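Local coordinates for protein gingipain R2 Pro-Domain (Porphyromonas gingivalis, PDB 4IEF) that probably serves as the inhibitory propeptide of the arginine-specific cysteine protease gingipain R2, binding the protease and keeping it latent until it is removed, at residues N34-G39 against V49-E54; K61-L66 against G119-E124; R71-S76 against V202-E207; E84-K89 against E168-V173. One frame throughout, in Å; residues are numbered along the deposited sequence.

Interaction 1. Residues N34-G39 against V49-E54; sequences NLQFTG and VPTFTE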
loop_
_atom_site.group_PDB
_atom_site.type_symbol
_atom_site.label_atom_id
_atom_site.label_comp_id
_atom_site.label_asym_id
_atom_site.label_seq_id
_atom_site.Cartn_x
_atom_site.Cartn_y
_atom_site.Cartn_z
ATOM N N ASN A 34 -5.074 18.852 -19.967
ATOM C CA ASN A 34 -6.413 18.304 -20.231
ATOM C C ASN A 34 -7.506 18.888 -19.289
ATOM O O ASN A 34 -8.291 18.141 -18.702
ATOM C CB ASN A 34 -6.377 16.758 -20.156
ATOM C CG ASN A 34 -7.588 16.054 -20.730
ATOM O OD1 ASN A 34 -8.239 16.522 -21.663
ATOM N ND2 ASN A 34 -7.903 14.900 -20.189
ATOM N N LEU A 35 -7.555 20.224 -19.158
ATOM C CA LEU A 35 -8.585 20.869 -18.335
ATOM C C LEU A 35 -9.966 20.679 -18.978
ATOM O O LEU A 35 -10.172 21.061 -20.127
ATOM C CB LEU A 35 -8.300 22.363 -18.096
ATOM C CG LEU A 35 -9.401 23.145 -17.349
ATOM C CD1 LEU A 35 -9.410 22.818 -15.856
ATOM C CD2 LEU A 35 -9.251 24.633 -17.575
ATOM N N GLN A 36 -10.888 20.049 -18.240
ATOM C CA GLN A 36 -12.260 19.783 -18.698
ATOM C C GLN A 36 -13.276 20.270 -17.670
ATOM O O GLN A 36 -12.944 20.410 -16.491
ATOM C CB GLN A 36 -12.489 18.277 -18.984
ATOM C CG GLN A 36 -11.430 17.627 -19.882
ATOM C CD GLN A 36 -11.962 16.840 -21.052
ATOM O OE1 GLN A 36 -11.683 15.647 -21.184
ATOM N NE2 GLN A 36 -12.637 17.513 -21.980
ATOM N N PHE A 37 -14.518 20.501 -18.117
ATOM C CA PHE A 37 -15.616 20.944 -17.263
ATOM C C PHE A 37 -16.811 20.029 -17.481
ATOM O O PHE A 37 -17.215 19.800 -18.621
ATOM C CB PHE A 37 -15.974 22.418 -17.540
ATOM C CG PHE A 37 -14.877 23.396 -17.198
ATOM C CD1 PHE A 37 -13.978 23.828 -18.171
ATOM C CD2 PHE A 37 -14.739 23.888 -15.905
ATOM C CE1 PHE A 37 -12.956 24.732 -17.851
ATOM C CE2 PHE A 37 -13.719 24.784 -15.586
ATOM C CZ PHE A 37 -12.829 25.197 -16.560
ATOM N N THR A 38 -17.336 19.465 -16.390
ATOM C CA THR A 38 -18.494 18.566 -16.399
ATOM C C THR A 38 -19.698 19.330 -15.834
ATOM O O THR A 38 -19.644 19.836 -14.710
ATOM C CB THR A 38 -18.173 17.277 -15.609
ATOM O OG1 THR A 38 -16.962 16.710 -16.109
ATOM C CG2 THR A 38 -19.289 16.239 -15.680
ATOM N N GLY A 39 -20.753 19.422 -16.631
ATOM C CA GLY A 39 -21.992 20.085 -16.246
ATOM C C GLY A 39 -22.779 19.259 -15.248
ATOM O O GLY A 39 -23.036 18.076 -15.484
ATOM N N VAL A 49 -18.024 21.241 -12.994
ATOM C CA VAL A 49 -17.074 20.515 -12.155
ATOM C C VAL A 49 -15.754 20.477 -12.953
ATOM O O VAL A 49 -15.678 19.781 -13.968
ATOM C CB VAL A 49 -17.547 19.100 -11.702
ATOM C CG1 VAL A 49 -16.433 18.351 -10.967
ATOM C CG2 VAL A 49 -18.789 19.180 -10.833
ATOM N N PRO A 50 -14.731 21.253 -12.547
ATOM C CA PRO A 50 -13.465 21.232 -13.297
ATOM C C PRO A 50 -12.636 19.984 -12.993
ATOM O O PRO A 50 -12.635 19.503 -11.864
ATOM C CB PRO A 50 -12.744 22.504 -12.827
ATOM C CG PRO A 50 -13.684 23.192 -11.863
ATOM C CD PRO A 50 -14.650 22.165 -11.391
ATOM N N THR A 51 -11.951 19.451 -14.023
ATOM C CA THR A 51 -11.057 18.294 -13.927
ATOM C C THR A 51 -9.831 18.516 -14.793
ATOM O O THR A 51 -9.947 19.092 -15.872
ATOM C CB THR A 51 -11.748 16.967 -14.330
ATOM O OG1 THR A 51 -12.399 17.114 -15.590
ATOM C CG2 THR A 51 -12.718 16.451 -13.279
ATOM N N PHE A 52 -8.656 18.060 -14.325
ATOM C CA PHE A 52 -7.406 18.120 -15.082
ATOM C C PHE A 52 -6.522 16.953 -14.654
ATOM O O PHE A 52 -6.726 16.400 -13.570
ATOM C CB PHE A 52 -6.686 19.486 -14.954
ATOM C CG PHE A 52 -6.211 19.926 -13.583
ATOM C CD1 PHE A 52 -4.975 19.514 -13.088
ATOM C CD2 PHE A 52 -6.953 20.830 -12.830
ATOM C CE1 PHE A 52 -4.517 19.951 -11.839
ATOM C CE2 PHE A 52 -6.495 21.264 -11.576
ATOM C CZ PHE A 52 -5.286 20.811 -11.085
ATOM N N THR A 53 -5.561 16.563 -15.510
ATOM C CA THR A 53 -4.634 15.453 -15.245
ATOM C C THR A 53 -3.919 15.662 -13.895
ATOM O O THR A 53 -3.332 16.725 -13.655
ATOM C CB THR A 53 -3.631 15.283 -16.396
ATOM O OG1 THR A 53 -4.314 15.430 -17.643
ATOM C CG2 THR A 53 -2.919 13.940 -16.351
ATOM N N GLU A 54 -4.044 14.653 -13.004
ATOM C CA GLU A 54 -3.480 14.582 -11.648
ATOM C C GLU A 54 -4.139 15.620 -10.694
ATOM O O GLU A 54 -3.655 15.836 -9.577
ATOM C CB GLU A 54 -1.945 14.740 -11.685
ATOM C CG GLU A 54 -1.198 13.934 -10.641
ATOM C CD GLU A 54 0.295 14.192 -10.587
ATOM O OE1 GLU A 54 0.898 14.475 -11.648
ATOM O OE2 GLU A 54 0.867 14.094 -9.478
HETATM O O HOH W 1 -6.244 13.883 -18.000
#
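Strands 36-39 and 49-51 run antiparallel, their short axes 4.6 Å apart at 151°, with Gln36-Thr51 and Thr38-Val49 as hydrogen-bonded pairs and Phe37-Pro50 as the non-hydrogen-bonded pair between them. Gln36 N bonds to Thr51 O at 2.7 Å, Thr51 N bonds back to Gln36 O at 2.8 Å, and Thr38 and Val49 exchange a second such couple. Pro50 has no N-H to give, and its position needs none; its CA instead makes a CA-H...O contact with Gln36 O at 3.3 Å. On the face of Phe37 and Pro50, Phe37 CE2 lies obliquely against Pro50 CB, 3.7 Å away. Leu35 CD1 and the Phe52 ring extend this apolar side, and Leu35, Pro50 and Phe52 all rest on Leu154 of strand 144-157. On the other face Thr51 OG1, set between its N and carbonyl carbon (chi1 50°), reaches back to Gln36 O in a weak 3.5 Å bond. Beyond the strands, Thr53 OG1 bonds to Asp33, and a water links it to Asn34 ND2. Thr38 and Val49 pack on another protein chain. The antiparallel pairing makes this a two-stranded beta hairpin with one face on the domain's main sheet.

Interaction 2. Residues K61-L66 against G119-E124; sequences KGTPIL and GQSYNE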
loop_
_atom_site.group_PDB
_atom_site.type_symbol
_atom_site.label_atom_id
_atom_site.label_comp_id
_atom_site.label_asym_id
_atom_site.label_seq_id
_atom_site.Cartn_x
_atom_site.Cartn_y
_atom_site.Cartn_z
ATOM N N LYS A 61 -16.523 21.549 1.879
ATOM C CA LYS A 61 -17.936 21.431 1.528
ATOM C C LYS A 61 -18.601 22.814 1.419
ATOM O O LYS A 61 -18.478 23.638 2.330
ATOM C CB LYS A 61 -18.666 20.558 2.563
ATOM C CG LYS A 61 -20.043 20.083 2.117
ATOM C CD LYS A 61 -20.781 19.401 3.260
ATOM C CE LYS A 61 -22.211 19.094 2.911
ATOM N NZ LYS A 61 -23.025 20.330 2.865
ATOM N N GLY A 62 -19.250 23.061 0.284
ATOM C CA GLY A 62 -19.950 24.313 0.013
ATOM C C GLY A 62 -19.118 25.395 -0.646
ATOM O O GLY A 62 -19.664 26.446 -1.008
ATOM N N THR A 63 -17.791 25.172 -0.768
ATOM C CA THR A 63 -16.853 26.103 -1.412
ATOM C C THR A 63 -16.613 25.619 -2.860
ATOM O O THR A 63 -16.824 24.429 -3.130
ATOM C CB THR A 63 -15.536 26.249 -0.613
ATOM O OG1 THR A 63 -14.722 25.085 -0.765
ATOM C CG2 THR A 63 -15.754 26.608 0.864
ATOM N N PRO A 64 -16.151 26.476 -3.802
ATOM C CA PRO A 64 -16.001 26.010 -5.195
ATOM C C PRO A 64 -15.054 24.820 -5.374
ATOM O O PRO A 64 -14.028 24.761 -4.706
ATOM C CB PRO A 64 -15.474 27.248 -5.930
ATOM C CG PRO A 64 -15.912 28.406 -5.096
ATOM C CD PRO A 64 -15.856 27.922 -3.683
ATOM N N ILE A 65 -15.424 23.861 -6.264
ATOM C CA ILE A 65 -14.578 22.703 -6.600
ATOM C C ILE A 65 -13.428 23.251 -7.424
ATOM O O ILE A 65 -13.615 23.648 -8.573
ATOM C CB ILE A 65 -15.327 21.548 -7.326
ATOM C CG1 ILE A 65 -16.420 20.942 -6.417
ATOM C CG2 ILE A 65 -14.334 20.453 -7.826
ATOM C CD1 ILE A 65 -17.436 20.062 -7.117
ATOM N N LEU A 66 -12.265 23.375 -6.795
ATOM C CA LEU A 66 -11.086 23.914 -7.449
ATOM C C LEU A 66 -9.934 22.935 -7.234
ATOM O O LEU A 66 -9.170 23.069 -6.268
ATOM C CB LEU A 66 -10.787 25.336 -6.939
ATOM C CG LEU A 66 -11.923 26.367 -7.176
ATOM C CD1 LEU A 66 -11.829 27.540 -6.222
ATOM C CD2 LEU A 66 -12.006 26.798 -8.646
ATOM N N GLY A 119 -22.407 27.060 -0.174
ATOM C CA GLY A 119 -22.150 27.602 1.158
ATOM C C GLY A 119 -22.120 29.115 1.148
ATOM O O GLY A 119 -22.295 29.720 0.087
ATOM N N GLN A 120 -21.866 29.740 2.322
ATOM C CA GLN A 120 -21.812 31.193 2.496
ATOM C C GLN A 120 -20.656 31.831 1.705
ATOM O O GLN A 120 -20.737 33.013 1.358
ATOM C CB GLN A 120 -21.694 31.547 3.990
ATOM C CG GLN A 120 -22.794 32.493 4.494
ATOM C CD GLN A 120 -22.672 33.907 3.951
ATOM O OE1 GLN A 120 -23.547 34.402 3.228
ATOM N NE2 GLN A 120 -21.612 34.612 4.329
ATOM N N SER A 121 -19.598 31.038 1.399
ATOM C CA SER A 121 -18.425 31.456 0.632
ATOM C C SER A 121 -18.804 31.994 -0.769
ATOM O O SER A 121 -18.042 32.782 -1.340
ATOM C CB SER A 121 -17.448 30.290 0.503
ATOM O OG SER A 121 -18.011 29.178 -0.174
ATOM N N TYR A 122 -19.995 31.593 -1.299
ATOM C CA TYR A 122 -20.522 32.010 -2.609
ATOM C C TYR A 122 -21.102 33.449 -2.602
ATOM O O TYR A 122 -21.504 33.955 -3.655
ATOM C CB TYR A 122 -21.555 31.002 -3.145
ATOM C CG TYR A 122 -20.902 29.899 -3.950
ATOM C CD1 TYR A 122 -20.328 28.797 -3.320
ATOM C CD2 TYR A 122 -20.783 29.995 -5.335
ATOM C CE1 TYR A 122 -19.660 27.814 -4.049
ATOM C CE2 TYR A 122 -20.118 29.017 -6.074
ATOM C CZ TYR A 122 -19.571 27.922 -5.426
ATOM O OH TYR A 122 -18.946 26.936 -6.138
ATOM N N ASN A 123 -21.099 34.114 -1.437
ATOM C CA ASN A 123 -21.546 35.503 -1.305
ATOM C C ASN A 123 -20.342 36.432 -1.048
ATOM O O ASN A 123 -20.522 37.644 -0.951
ATOM C CB ASN A 123 -22.591 35.637 -0.181
ATOM C CG ASN A 123 -23.837 34.792 -0.362
ATOM O OD1 ASN A 123 -24.737 35.096 -1.157
ATOM N ND2 ASN A 123 -23.951 33.745 0.430
ATOM N N GLU A 124 -19.117 35.865 -0.977
ATOM C CA GLU A 124 -17.873 36.595 -0.702
ATOM C C GLU A 124 -17.171 37.016 -2.000
ATOM O O GLU A 124 -16.846 36.169 -2.837
ATOM C CB GLU A 124 -16.935 35.742 0.175
ATOM C CG GLU A 124 -17.410 35.603 1.612
ATOM C CD GLU A 124 -16.895 34.397 2.372
ATOM O OE1 GLU A 124 -17.707 33.761 3.084
ATOM O OE2 GLU A 124 -15.684 34.095 2.276
#
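Gly62 and Gly119 bring their backbones together, CA to CA 4.1 Å, and a single hydrogen bond crosses the contact: Gly119 N to Gly62 O, 2.9 Å. The donor lies in the carbonyl plane on a lone pair of the oxygen, though the N-H is bent away from the straight line, with 149° at the hydrogen. Other atoms crowd round the same oxygen without bonding to it. Ser121 OG is 3.3 Å from Gly62 O at a poor angle, and Tyr122 CE1 meets Gly62 O at the same distance with the ring turned edge-on, so that the oxygen lies in the ring plane. Gly62 has a positive phi (90°), and with no side chain on either glycine the two backbones can come this close.

The partner is a short 3-10 turn, residues 120-123, held by backbone bonds such as Asn123 N to Gln120 O; it presents Ser121 and Tyr122 to the loop that leads from the hairpin 36-51 toward strand 69-74.

Apolar packing centres on Pro64 and Tyr122, which approach from opposite directions. Pro64 CG lies 3.7 Å from Tyr122 CZ, obliquely to the ring, and Tyr122 OH passes 3.2 Å from Pro64 CA on its way to a hydrogen bond with Ile98 O. Tyr118 meets the Tyr122 ring in an edge-to-face stack, and Tyr156 of strand 144-157 touches both Pro64 and Tyr122. Thr63 contributes its methyl: CG2 is 3.6 Å from Ser121 OG, while chi1 of 74° leaves OG1 to bond to Glu60 O.

Interaction 3. Residues R71-S76 against V202-E207; sequences RSLAVS and VFMNYE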
loop_
_atom_site.group_PDB
_atom_site.type_symbol
_atom_site.label_atom_id
_atom_site.label_comp_id
_atom_site.label_asym_id
_atom_site.label_seq_id
_atom_site.Cartn_x
_atom_site.Cartn_y
_atom_site.Cartn_z
ATOM N N ARG A 71 2.667 17.276 -5.176
ATOM C CA ARG A 71 3.922 16.568 -5.407
ATOM C C ARG A 71 4.789 16.604 -4.159
ATOM O O ARG A 71 4.865 17.630 -3.473
ATOM C CB ARG A 71 4.691 17.154 -6.612
ATOM C CG ARG A 71 4.134 16.767 -7.979
ATOM C CD ARG A 71 4.212 15.272 -8.258
ATOM N NE ARG A 71 3.623 14.942 -9.556
ATOM C CZ ARG A 71 4.306 14.866 -10.694
ATOM N NH1 ARG A 71 5.618 15.069 -10.706
ATOM N NH2 ARG A 71 3.683 14.574 -11.829
ATOM N N SER A 72 5.454 15.483 -3.882
ATOM C CA SER A 72 6.313 15.319 -2.712
ATOM C C SER A 72 7.749 15.672 -3.033
ATOM O O SER A 72 8.258 15.333 -4.110
ATOM C CB SER A 72 6.225 13.895 -2.176
ATOM O OG SER A 72 4.899 13.589 -1.778
ATOM N N LEU A 73 8.403 16.355 -2.088
ATOM C CA LEU A 73 9.795 16.746 -2.229
ATOM C C LEU A 73 10.607 16.361 -1.010
ATOM O O LEU A 73 10.124 16.480 0.119
ATOM C CB LEU A 73 9.931 18.268 -2.451
ATOM C CG LEU A 73 9.351 18.878 -3.735
ATOM C CD1 LEU A 73 9.185 20.382 -3.581
ATOM C CD2 LEU A 73 10.222 18.551 -4.956
ATOM N N ALA A 74 11.846 15.896 -1.244
ATOM C CA ALA A 74 12.827 15.647 -0.191
ATOM C C ALA A 74 13.338 17.045 0.227
ATOM O O ALA A 74 13.849 17.782 -0.624
ATOM C CB ALA A 74 13.951 14.753 -0.711
ATOM N N VAL A 75 13.082 17.465 1.487
ATOM C CA VAL A 75 13.412 18.827 1.947
ATOM C C VAL A 75 14.518 18.848 3.048
ATOM O O VAL A 75 15.166 17.825 3.296
ATOM C CB VAL A 75 12.130 19.599 2.409
ATOM C CG1 VAL A 75 11.182 19.870 1.241
ATOM C CG2 VAL A 75 11.404 18.878 3.546
ATOM N N SER A 76 14.741 20.035 3.675
ATOM C CA SER A 76 15.731 20.252 4.739
ATOM C C SER A 76 15.449 19.368 5.952
ATOM O O SER A 76 14.298 19.086 6.261
ATOM C CB SER A 76 15.766 21.718 5.163
ATOM O OG SER A 76 16.688 21.932 6.221
ATOM N N VAL A 202 8.795 8.307 -4.345
ATOM C CA VAL A 202 7.991 9.243 -3.553
ATOM C C VAL A 202 8.419 10.691 -3.877
ATOM O O VAL A 202 7.561 11.513 -4.187
ATOM C CB VAL A 202 8.064 8.925 -2.026
ATOM C CG1 VAL A 202 7.545 10.080 -1.173
ATOM C CG2 VAL A 202 7.307 7.646 -1.691
ATOM N N PHE A 203 9.729 10.995 -3.801
ATOM C CA PHE A 203 10.256 12.343 -4.021
ATOM C C PHE A 203 10.732 12.529 -5.461
ATOM O O PHE A 203 11.548 11.748 -5.953
ATOM C CB PHE A 203 11.387 12.656 -3.022
ATOM C CG PHE A 203 11.062 12.324 -1.582
ATOM C CD1 PHE A 203 11.704 11.279 -0.931
ATOM C CD2 PHE A 203 10.082 13.033 -0.889
ATOM C CE1 PHE A 203 11.389 10.958 0.392
ATOM C CE2 PHE A 203 9.780 12.724 0.440
ATOM C CZ PHE A 203 10.439 11.691 1.074
ATOM N N MET A 204 10.215 13.574 -6.134
ATOM C CA MET A 204 10.573 13.873 -7.525
ATOM C C MET A 204 11.953 14.578 -7.640
ATOM O O MET A 204 12.477 14.699 -8.749
ATOM C CB MET A 204 9.463 14.682 -8.246
ATOM C CG MET A 204 9.190 16.084 -7.692
ATOM S SD MET A 204 7.842 16.958 -8.568
ATOM C CE MET A 204 8.611 17.273 -10.157
ATOM N N ASN A 205 12.558 14.975 -6.502
ATOM C CA ASN A 205 13.858 15.646 -6.464
ATOM C C ASN A 205 14.959 14.793 -5.785
ATOM O O ASN A 205 16.081 15.286 -5.618
ATOM C CB ASN A 205 13.725 16.996 -5.733
ATOM C CG ASN A 205 13.482 16.875 -4.248
ATOM O OD1 ASN A 205 12.663 16.073 -3.786
ATOM N ND2 ASN A 205 14.213 17.646 -3.465
ATOM N N TYR A 206 14.655 13.526 -5.419
ATOM C CA TYR A 206 15.593 12.639 -4.719
ATOM C C TYR A 206 16.809 12.244 -5.577
ATOM O O TYR A 206 17.941 12.385 -5.099
ATOM C CB TYR A 206 14.896 11.376 -4.175
ATOM C CG TYR A 206 15.792 10.558 -3.264
ATOM C CD1 TYR A 206 16.071 10.978 -1.966
ATOM C CD2 TYR A 206 16.395 9.387 -3.715
ATOM C CE1 TYR A 206 16.922 10.249 -1.136
ATOM C CE2 TYR A 206 17.246 8.650 -2.894
ATOM C CZ TYR A 206 17.503 9.082 -1.604
ATOM O OH TYR A 206 18.342 8.361 -0.788
ATOM N N GLU A 207 16.588 11.746 -6.814
ATOM C CA GLU A 207 17.670 11.332 -7.720
ATOM C C GLU A 207 18.577 12.527 -8.079
ATOM O O GLU A 207 19.793 12.352 -8.193
ATOM C CB GLU A 207 17.100 10.679 -8.995
ATOM C CG GLU A 207 18.014 9.649 -9.649
ATOM C CD GLU A 207 19.218 10.179 -10.408
ATOM O OE1 GLU A 207 20.360 9.855 -10.008
ATOM O OE2 GLU A 207 19.023 10.937 -11.386
HETATM O O HOH W 2 6.018 13.435 -5.580
#
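Phe203 lays one face of its ring over Ala74, whose CB makes a CH-pi contact 4.2 Å from the ring centroid and 25° off the ring normal. Val202 CG1 covers the opposite face above the ring centre, so the ring is sandwiched between its own chain neighbour and the strand. Phe203 CD2 also lies against the backbone, 3.4 Å from Leu73 C.

Asn205 grips the same strand through its amide, which is aimed at Ala74 by a CG set between the backbone N and carbonyl carbon (chi1 70°). OD1 receives Ala74 N at 2.7 Å on an in-plane lone pair, and ND2 gives to Ala74 O at 2.9 Å, nearly straight at 171°. The two bonds together fix the rotation of the amide and copy the pairing a neighbouring strand would offer. The Asn205 side chain crosses that of Leu73 at about a right angle, with CG 3.7 Å from Leu73 CD2.

Met204 adds a weak backbone bond from its N to Ser72 O, 3.3 Å, and sends its sulfur to Arg71. SD lies at the edge of the guanidinium, 3.6 Å from Arg71 NH1, another weak bond; the stronger partner of this arginine is Glu54, in a salt bridge. Ser72 OG and Val202 both meet another protein chain, the former bonding to an acidic side chain there.

Arg71 and Leu73 use their backbones to pair with strand 144-157, whereas Ser72 and Ala74 turn theirs to the segment 202-207: the stretch that follows helix 196-202 seals the outer edge of a beta sheet, with the side chain of Phe203 about 10 Å from a bound calcium ion.

Interaction 4. Residues E84-K89 against E168-V173; sequences EVVSSK and EIVVAV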
loop_
_atom_site.group_PDB
_atom_site.type_symbol
_atom_site.label_atom_id
_atom_site.label_comp_id
_atom_site.label_asym_id
_atom_site.label_seq_id
_atom_site.Cartn_x
_atom_site.Cartn_y
_atom_site.Cartn_z
ATOM N N GLU A 84 7.592 29.866 -2.841
ATOM C CA GLU A 84 7.470 31.142 -3.536
ATOM C C GLU A 84 7.134 30.909 -4.983
ATOM O O GLU A 84 7.773 30.077 -5.631
ATOM C CB GLU A 84 8.761 31.975 -3.446
ATOM C CG GLU A 84 9.344 32.145 -2.061
ATOM C CD GLU A 84 10.316 33.304 -1.960
ATOM O OE1 GLU A 84 9.877 34.392 -1.523
ATOM O OE2 GLU A 84 11.503 33.138 -2.324
ATOM N N VAL A 85 6.151 31.652 -5.500
ATOM C CA VAL A 85 5.772 31.588 -6.908
ATOM C C VAL A 85 6.754 32.491 -7.643
ATOM O O VAL A 85 6.713 33.711 -7.460
ATOM C CB VAL A 85 4.285 31.973 -7.133
ATOM C CG1 VAL A 85 3.956 32.110 -8.621
ATOM C CG2 VAL A 85 3.362 30.962 -6.465
ATOM N N VAL A 86 7.680 31.892 -8.413
ATOM C CA VAL A 86 8.691 32.672 -9.138
ATOM C C VAL A 86 8.194 33.031 -10.555
ATOM O O VAL A 86 8.680 33.998 -11.146
ATOM C CB VAL A 86 10.094 32.007 -9.162
ATOM C CG1 VAL A 86 10.703 31.982 -7.763
ATOM C CG2 VAL A 86 10.064 30.606 -9.769
ATOM N N SER A 87 7.216 32.271 -11.073
ATOM C CA SER A 87 6.640 32.461 -12.401
ATOM C C SER A 87 5.200 31.931 -12.424
ATOM O O SER A 87 4.927 30.865 -11.869
ATOM C CB SER A 87 7.501 31.762 -13.455
ATOM O OG SER A 87 6.911 31.755 -14.744
ATOM N N SER A 88 4.283 32.704 -13.036
ATOM C CA SER A 88 2.865 32.348 -13.176
ATOM C C SER A 88 2.260 33.014 -14.411
ATOM O O SER A 88 2.676 34.105 -14.802
ATOM C CB SER A 88 2.070 32.715 -11.924
ATOM O OG SER A 88 1.995 34.119 -11.732
ATOM N N LYS A 89 1.278 32.342 -15.022
ATOM C CA LYS A 89 0.579 32.781 -16.230
ATOM C C LYS A 89 -0.859 32.282 -16.156
ATOM O O LYS A 89 -1.077 31.094 -15.904
ATOM C CB LYS A 89 1.312 32.214 -17.467
ATOM C CG LYS A 89 0.764 32.633 -18.826
ATOM C CD LYS A 89 1.324 31.746 -19.949
ATOM C CE LYS A 89 2.760 32.050 -20.328
ATOM N NZ LYS A 89 3.348 30.971 -21.165
ATOM N N GLU A 168 0.433 27.951 -16.385
ATOM C CA GLU A 168 1.777 27.650 -15.898
ATOM C C GLU A 168 2.030 28.299 -14.538
ATOM O O GLU A 168 1.658 29.454 -14.316
ATOM C CB GLU A 168 2.852 28.082 -16.902
ATOM C CG GLU A 168 4.241 27.574 -16.562
ATOM C CD GLU A 168 5.335 28.156 -17.428
ATOM O OE1 GLU A 168 5.798 27.445 -18.351
ATOM O OE2 GLU A 168 5.722 29.324 -17.199
ATOM N N ILE A 169 2.645 27.529 -13.625
ATOM C CA ILE A 169 3.065 27.957 -12.288
ATOM C C ILE A 169 4.440 27.353 -12.013
ATOM O O ILE A 169 4.585 26.129 -12.035
ATOM C CB ILE A 169 2.065 27.609 -11.129
ATOM C CG1 ILE A 169 0.618 28.089 -11.399
ATOM C CG2 ILE A 169 2.593 28.146 -9.773
ATOM C CD1 ILE A 169 -0.467 27.395 -10.522
ATOM N N VAL A 170 5.437 28.203 -11.730
ATOM C CA VAL A 170 6.772 27.749 -11.356
ATOM C C VAL A 170 7.002 28.195 -9.917
ATOM O O VAL A 170 6.901 29.392 -9.615
ATOM C CB VAL A 170 7.914 28.204 -12.308
ATOM C CG1 VAL A 170 9.255 27.623 -11.866
ATOM C CG2 VAL A 170 7.615 27.810 -13.754
ATOM N N VAL A 171 7.286 27.228 -9.027
ATOM C CA VAL A 171 7.526 27.529 -7.618
ATOM C C VAL A 171 8.962 27.185 -7.209
ATOM O O VAL A 171 9.569 26.256 -7.746
ATOM C CB VAL A 171 6.507 26.855 -6.655
ATOM C CG1 VAL A 171 5.088 27.356 -6.908
ATOM C CG2 VAL A 171 6.572 25.325 -6.709
ATOM N N ALA A 172 9.477 27.937 -6.232
ATOM C CA ALA A 172 10.767 27.699 -5.608
ATOM C C ALA A 172 10.517 27.290 -4.152
ATOM O O ALA A 172 9.929 28.059 -3.380
ATOM C CB ALA A 172 11.639 28.950 -5.690
ATOM N N VAL A 173 10.880 26.052 -3.806
ATOM C CA VAL A 173 10.727 25.534 -2.448
ATOM C C VAL A 173 12.121 25.572 -1.817
ATOM O O VAL A 173 13.021 24.848 -2.252
ATOM C CB VAL A 173 10.045 24.140 -2.390
ATOM C CG1 VAL A 173 9.979 23.616 -0.954
ATOM C CG2 VAL A 173 8.642 24.192 -3.007
#
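Val86 and Val170 meet obliquely, Val86 CG2 resting 3.7 Å from Val170 CG1, while the other branch of Val86, CG1, reaches Ala172 CB at 3.8 Å. With chi1 at -67°, CG2 lies between the backbone N and carbonyl carbon of Val86; this torsion brings it close to Val170 O as well as to Val170 CG1. This placement comes from a classic beta bulge: Val86 and Ser87 both face Val170, whose O takes an N-H from each, 2.9 Å from Val86 N and a longer 3.2 Å from Ser87 N. The pairing then resumes one residue out of step, and Val170 N bonds to Ser87 O at 2.7 Å in an almost perfectly straight line (179°). Glu84-Ala172 and Lys89-Glu168 are hydrogen-bonded pairs of the two antiparallel strands on either side of the bulge.

Within the bulge, Ser87 lies beside Val170, CB to CB 3.8 Å. Farther along this face Glu168 OE1 is held in a salt bridge by Arg31, and Glu168 OE2 is 3.7 Å from Ser87 OG, too long for a hydrogen bond. Lys89, on the same face, may be weakly attracted to Glu168, though their charged atoms are not in contact.

The other face is formed by Val85, Ser88, Ile169 and Val171. Val85 crosses Val171 obliquely, CG2 to CG1 4.0 Å, and more loosely touches Ile169.

Strand 79-93, an outer strand of the antiparallel sheet, is joined here to strand 162-176, which bonds on its far side to strand 25-31; Ile169 and Val171 also pack on Phe151 of strand 144-157.

How the interactions relate
From the N terminus, interaction 1 closes first, tying off a short hairpin before any other contact opens. Interaction 2 then opens at 61-66 and closes at 119-124, with 52 residues between its segments. Before it does, 71-76 and 84-89 open, so interactions 3 and 4 both cross it; interaction 4 closes at 168-173, nested within the long loop that interaction 3 completes near the C terminus. Interactions 1 and 2 touch through Pro50 CG and Ile65 O, 3.3 Å apart. The Glu54-Arg71 salt bridge links interactions 1 and 3, which lie on opposite sides of the chain's centre, and Leu73 packs on Val173 to join interactions 3 and 4 in the large sheet.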